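Local atomic coordinates of Peptide/nickel transport system substrate-binding protein (Listeria monocytogenes serotype 1/2a, PDB entry 5KZT), a protein that binds peptides and probably delivers them for uptake as the OppA-type substrate-binding component of a peptide transport system. Residues A[366-380]-A[396-409]. Residues are numbered along the deposited sequence; the frame is centred on the assembly and turned at random.
Sequences EITVEFTSDDTENAR and GLTVKLKNVPFKVR
Eight backbone hydrogen bonds zip strand 367-374 to strand 397-404 in parallel, from Ile-367 N to Gly-396 O (3.0 Å) through to Val-404 N on Ser-373 O (2.9 Å). Helix 377-393 joins the strands, making a beta-alpha-beta unit. On the face toward that helix and helix 348-362, apolar groups pack together: Ile-367 CG2 meets Leu-397 CD1, while Val-399 CG1, anti to its own N (chi1 177°), packs on Phe-371 CB at 3.7 Å. On the opposite face, which Thr-372 shares, the aliphatic CD of Lys-402 lies against the carboxylate carbon CD of Glu-370 (3.7 Å), whose OE1 forms a salt bridge with Arg-281.

Polar side chains take over at the C-terminal ends. Asn-403 ND2 reaches Asp-374 O at 3.0 Å, nearly in line with the carbonyl, and also bonds Ser-383 OG. Arg-409 grips Asp-374 side-on with its guanidinium edge: NE meets OD1 (2.7 Å) from above the carboxylate plane, and NH2 takes the syn side of OD2 (2.9 Å). A water links Asp-375 OD1 to Phe-406 N.

This two-point grip holds both groups in a set orientation, and Asp-374 OD2 and Arg-409 NH2 each also bond the bound peptide's backbone; their opposite charges probably offset one another in this buried spot.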
loop_
_atom_site.group_PDB
_atom_site.type_symbol
_atom_site.label_atom_id
_atom_site.label_comp_id
_atom_site.label_asym_id
_atom_site.label_seq_id
_atom_site.Cartn_x
_atom_site.Cartn_y
_atom_site.Cartn_z
ATOM N N GLU A 366 24.988 26.208 -5.523
ATOM C CA GLU A 366 23.796 25.736 -6.220
ATOM C C GLU A 366 23.724 24.212 -6.184
ATOM O O GLU A 366 24.741 23.546 -5.977
ATOM C CB GLU A 366 23.770 26.265 -7.660
ATOM C CG GLU A 366 24.931 25.817 -8.549
ATOM C CD GLU A 366 25.454 26.934 -9.443
ATOM O OE1 GLU A 366 24.629 27.599 -10.127
ATOM O OE2 GLU A 366 26.685 27.159 -9.453
ATOM N N ILE A 367 22.512 23.689 -6.339
ATOM C CA ILE A 367 22.231 22.243 -6.340
ATOM C C ILE A 367 21.115 22.018 -7.354
ATOM O O ILE A 367 20.143 22.782 -7.367
ATOM C CB ILE A 367 21.784 21.748 -4.937
ATOM C CG1 ILE A 367 22.989 21.606 -3.997
ATOM C CG2 ILE A 367 21.044 20.408 -5.015
ATOM C CD1 ILE A 367 22.639 21.426 -2.530
ATOM N N THR A 368 21.277 20.998 -8.207
ATOM C CA THR A 368 20.183 20.448 -9.043
ATOM C C THR A 368 19.792 19.082 -8.520
ATOM O O THR A 368 20.656 18.249 -8.284
ATOM C CB THR A 368 20.605 20.292 -10.520
ATOM O OG1 THR A 368 21.002 21.566 -11.033
ATOM C CG2 THR A 368 19.448 19.754 -11.385
ATOM N N VAL A 369 18.496 18.855 -8.329
ATOM C CA VAL A 369 17.988 17.533 -8.001
ATOM C C VAL A 369 16.730 17.256 -8.792
ATOM O O VAL A 369 15.996 18.181 -9.138
ATOM C CB VAL A 369 17.707 17.349 -6.487
ATOM C CG1 VAL A 369 19.015 17.180 -5.725
ATOM C CG2 VAL A 369 16.857 18.484 -5.922
ATOM N N GLU A 370 16.482 15.967 -9.048
ATOM C CA GLU A 370 15.322 15.515 -9.807
ATOM C C GLU A 370 14.255 14.977 -8.848
ATOM O O GLU A 370 14.552 14.127 -8.005
ATOM C CB GLU A 370 15.790 14.476 -10.830
ATOM C CG GLU A 370 14.800 13.445 -11.366
ATOM C CD GLU A 370 15.563 12.214 -11.892
ATOM O OE1 GLU A 370 15.668 11.138 -11.180
ATOM O OE2 GLU A 370 16.105 12.361 -13.013
ATOM N N PHE A 371 13.031 15.491 -8.987
ATOM C CA PHE A 371 11.898 15.073 -8.178
ATOM C C PHE A 371 11.065 14.062 -8.979
ATOM O O PHE A 371 10.564 14.396 -10.062
ATOM C CB PHE A 371 11.052 16.293 -7.814
ATOM C CG PHE A 371 9.945 15.989 -6.855
ATOM C CD1 PHE A 371 10.223 15.503 -5.584
ATOM C CD2 PHE A 371 8.619 16.168 -7.222
ATOM C CE1 PHE A 371 9.196 15.206 -4.693
ATOM C CE2 PHE A 371 7.586 15.866 -6.340
ATOM C CZ PHE A 371 7.874 15.387 -5.069
ATOM N N THR A 372 10.912 12.846 -8.455
ATOM C CA THR A 372 10.078 11.835 -9.109
ATOM C C THR A 372 8.651 11.752 -8.536
ATOM O O THR A 372 8.456 11.643 -7.325
ATOM C CB THR A 372 10.730 10.447 -9.070
ATOM O OG1 THR A 372 11.972 10.487 -9.771
ATOM C CG2 THR A 372 9.856 9.404 -9.746
ATOM N N SER A 373 7.664 11.785 -9.432
ATOM C CA SER A 373 6.273 11.496 -9.102
ATOM C C SER A 373 5.599 10.730 -10.263
ATOM O O SER A 373 6.274 10.303 -11.216
ATOM C CB SER A 373 5.521 12.787 -8.760
ATOM O OG SER A 373 4.291 12.496 -8.077
ATOM N N ASP A 374 4.286 10.539 -10.176
ATOM C CA ASP A 374 3.546 9.755 -11.167
ATOM C C ASP A 374 3.170 10.595 -12.389
ATOM O O ASP A 374 3.495 11.783 -12.438
ATOM C CB ASP A 374 2.329 9.100 -10.505
ATOM C CG ASP A 374 2.734 8.090 -9.448
ATOM O OD1 ASP A 374 3.776 7.409 -9.631
ATOM O OD2 ASP A 374 2.038 7.983 -8.423
ATOM N N ASP A 375 2.506 9.971 -13.366
ATOM C CA ASP A 375 2.228 10.590 -14.664
ATOM C C ASP A 375 0.748 10.951 -14.893
ATOM O O ASP A 375 0.324 11.099 -16.035
ATOM C CB ASP A 375 2.759 9.697 -15.806
ATOM C CG ASP A 375 2.052 8.323 -15.896
ATOM O OD1 ASP A 375 1.277 7.936 -15.003
ATOM O OD2 ASP A 375 2.291 7.615 -16.876
ATOM N N THR A 376 -0.027 11.097 -13.826
ATOM C CA THR A 376 -1.405 11.579 -13.953
ATOM C C THR A 376 -1.376 13.105 -14.082
ATOM O O THR A 376 -0.366 13.762 -13.760
ATOM C CB THR A 376 -2.270 11.171 -12.746
ATOM O OG1 THR A 376 -1.711 11.706 -11.541
ATOM C CG2 THR A 376 -2.350 9.656 -12.635
ATOM N N GLU A 377 -2.477 13.669 -14.567
ATOM C CA GLU A 377 -2.625 15.128 -14.629
ATOM C C GLU A 377 -2.388 15.753 -13.266
ATOM O O GLU A 377 -1.697 16.775 -13.147
ATOM C CB GLU A 377 -4.022 15.515 -15.127
ATOM C CG GLU A 377 -4.259 17.021 -15.231
ATOM C CD GLU A 377 -5.574 17.353 -15.908
ATOM O OE1 GLU A 377 -6.613 16.751 -15.567
ATOM O OE2 GLU A 377 -5.575 18.221 -16.801
ATOM N N ASN A 378 -2.960 15.150 -12.229
ATOM C CA ASN A 378 -2.836 15.737 -10.892
ATOM C C ASN A 378 -1.442 15.579 -10.305
ATOM O O ASN A 378 -0.999 16.432 -9.553
ATOM C CB ASN A 378 -3.886 15.196 -9.911
ATOM C CG ASN A 378 -4.095 16.130 -8.720
ATOM O OD1 ASN A 378 -4.533 17.275 -8.887
ATOM N ND2 ASN A 378 -3.778 15.653 -7.521
ATOM N N ALA A 379 -0.754 14.491 -10.636
ATOM C CA ALA A 379 0.631 14.316 -10.179
ATOM C C ALA A 379 1.545 15.380 -10.806
ATOM O O ALA A 379 2.420 15.895 -10.135
ATOM C CB ALA A 379 1.136 12.922 -10.509
ATOM N N ARG A 380 1.313 15.700 -12.075
ATOM C CA ARG A 380 2.025 16.780 -12.775
ATOM C C ARG A 380 1.755 18.178 -12.149
ATOM O O ARG A 380 2.660 18.973 -11.981
ATOM C CB ARG A 380 1.652 16.734 -14.260
ATOM C CG ARG A 380 2.211 17.836 -15.152
ATOM C CD ARG A 380 1.764 17.582 -16.583
ATOM N NE ARG A 380 1.949 18.741 -17.467
ATOM C CZ ARG A 380 1.675 18.753 -18.777
ATOM N NH1 ARG A 380 1.185 17.669 -19.385
ATOM N NH2 ARG A 380 1.890 19.860 -19.495
ATOM N N GLY A 396 19.300 29.163 -5.415
ATOM C CA GLY A 396 20.306 28.266 -5.982
ATOM C C GLY A 396 19.854 26.823 -6.151
ATOM O O GLY A 396 20.648 25.969 -6.524
ATOM N N LEU A 397 18.587 26.533 -5.879
ATOM C CA LEU A 397 18.053 25.182 -6.048
ATOM C C LEU A 397 17.301 25.104 -7.371
ATOM O O LEU A 397 16.415 25.923 -7.637
ATOM C CB LEU A 397 17.127 24.816 -4.880
ATOM C CG LEU A 397 16.502 23.417 -4.922
ATOM C CD1 LEU A 397 17.543 22.318 -4.806
ATOM C CD2 LEU A 397 15.468 23.262 -3.822
ATOM N N THR A 398 17.703 24.158 -8.212
ATOM C CA THR A 398 16.951 23.753 -9.386
ATOM C C THR A 398 16.345 22.396 -9.064
ATOM O O THR A 398 17.022 21.523 -8.502
ATOM C CB THR A 398 17.845 23.598 -10.623
ATOM O OG1 THR A 398 18.480 24.839 -10.914
ATOM C CG2 THR A 398 17.042 23.184 -11.842
ATOM N N VAL A 399 15.069 22.241 -9.396
ATOM C CA VAL A 399 14.353 20.962 -9.267
ATOM C C VAL A 399 13.875 20.537 -10.661
ATOM O O VAL A 399 13.037 21.220 -11.255
ATOM C CB VAL A 399 13.169 21.083 -8.297
ATOM C CG1 VAL A 399 12.381 19.773 -8.235
ATOM C CG2 VAL A 399 13.672 21.480 -6.911
ATOM N N LYS A 400 14.453 19.455 -11.197
ATOM C CA LYS A 400 14.008 18.860 -12.474
ATOM C C LYS A 400 12.849 17.952 -12.132
ATOM O O LYS A 400 12.876 17.285 -11.097
ATOM C CB LYS A 400 15.069 17.978 -13.165
ATOM C CG LYS A 400 16.476 18.529 -13.307
ATOM C CD LYS A 400 16.740 19.209 -14.649
ATOM C CE LYS A 400 16.421 20.700 -14.591
ATOM N NZ LYS A 400 16.566 21.378 -15.907
ATOM N N LEU A 401 11.847 17.910 -12.999
ATOM C CA LEU A 401 10.677 17.062 -12.775
ATOM C C LEU A 401 10.689 15.785 -13.612
ATOM O O LEU A 401 10.893 15.818 -14.806
ATOM C CB LEU A 401 9.397 17.851 -13.046
ATOM C CG LEU A 401 9.140 19.053 -12.131
ATOM C CD1 LEU A 401 7.784 19.656 -12.451
ATOM C CD2 LEU A 401 9.247 18.648 -10.665
ATOM N N LYS A 402 10.433 14.654 -12.957
ATOM C CA LYS A 402 10.256 13.374 -13.615
ATOM C C LYS A 402 8.873 12.879 -13.198
ATOM O O LYS A 402 8.553 12.854 -12.007
ATOM C CB LYS A 402 11.358 12.433 -13.148
ATOM C CG LYS A 402 11.471 11.128 -13.887
ATOM C CD LYS A 402 12.767 10.426 -13.494
ATOM C CE LYS A 402 13.011 9.187 -14.323
ATOM N NZ LYS A 402 13.253 9.494 -15.761
ATOM N N ASN A 403 8.039 12.546 -14.177
ATOM C CA ASN A 403 6.648 12.160 -13.928
ATOM C C ASN A 403 6.377 10.895 -14.723
ATOM O O ASN A 403 6.073 10.957 -15.901
ATOM C CB ASN A 403 5.680 13.295 -14.305
ATOM C CG ASN A 403 5.721 14.447 -13.316
ATOM O OD1 ASN A 403 6.496 15.372 -13.469
ATOM N ND2 ASN A 403 4.899 14.382 -12.285
ATOM N N VAL A 404 6.444 9.751 -14.047
ATOM C CA VAL A 404 6.533 8.455 -14.708
ATOM C C VAL A 404 5.364 7.555 -14.302
ATOM O O VAL A 404 4.679 7.838 -13.318
ATOM C CB VAL A 404 7.892 7.784 -14.381
ATOM C CG1 VAL A 404 9.039 8.561 -15.032
ATOM C CG2 VAL A 404 8.116 7.640 -12.875
ATOM N N PRO A 405 5.114 6.478 -15.062
ATOM C CA PRO A 405 4.088 5.538 -14.619
ATOM C C PRO A 405 4.412 5.010 -13.233
ATOM O O PRO A 405 5.591 4.901 -12.849
ATOM C CB PRO A 405 4.159 4.417 -15.661
ATOM C CG PRO A 405 4.705 5.084 -16.879
ATOM C CD PRO A 405 5.696 6.082 -16.357
ATOM N N PHE A 406 3.357 4.744 -12.477
ATOM C CA PHE A 406 3.468 4.299 -11.114
ATOM C C PHE A 406 4.464 3.132 -11.009
ATOM O O PHE A 406 5.372 3.149 -10.177
ATOM C CB PHE A 406 2.064 3.875 -10.661
ATOM C CG PHE A 406 1.969 3.388 -9.255
ATOM C CD1 PHE A 406 2.661 4.001 -8.213
ATOM C CD2 PHE A 406 1.104 2.349 -8.956
ATOM C CE1 PHE A 406 2.535 3.551 -6.915
ATOM C CE2 PHE A 406 0.949 1.907 -7.663
ATOM C CZ PHE A 406 1.670 2.510 -6.634
ATOM N N LYS A 407 4.305 2.138 -11.880
ATOM C CA LYS A 407 5.220 0.979 -11.863
ATOM C C LYS A 407 6.704 1.321 -12.080
ATOM O O LYS A 407 7.569 0.696 -11.464
ATOM C CB LYS A 407 4.753 -0.133 -12.798
ATOM C CG LYS A 407 4.855 0.133 -14.273
ATOM C CD LYS A 407 4.313 -1.090 -15.021
ATOM C CE LYS A 407 4.164 -0.829 -16.494
ATOM N NZ LYS A 407 3.283 -1.820 -17.175
ATOM N N VAL A 408 6.981 2.350 -12.878
ATOM C CA VAL A 408 8.348 2.813 -13.126
ATOM C C VAL A 408 8.863 3.527 -11.870
ATOM O O VAL A 408 10.010 3.325 -11.452
ATOM C CB VAL A 408 8.425 3.719 -14.396
ATOM C CG1 VAL A 408 9.831 4.300 -14.595
ATOM C CG2 VAL A 408 8.021 2.937 -15.637
ATOM N N ARG A 409 8.020 4.356 -11.242
ATOM C CA ARG A 409 8.430 5.006 -9.995
ATOM C C ARG A 409 8.829 3.963 -8.948
ATOM O O ARG A 409 9.835 4.108 -8.234
ATOM C CB ARG A 409 7.325 5.914 -9.431
ATOM C CG ARG A 409 7.673 6.427 -8.050
ATOM C CD ARG A 409 6.835 7.605 -7.631
ATOM N NE ARG A 409 5.417 7.300 -7.447
ATOM C CZ ARG A 409 4.872 6.748 -6.362
ATOM N NH1 ARG A 409 5.608 6.346 -5.338
ATOM N NH2 ARG A 409 3.548 6.600 -6.311
HETATM O O HOH W 1 0.747 5.950 -13.261
#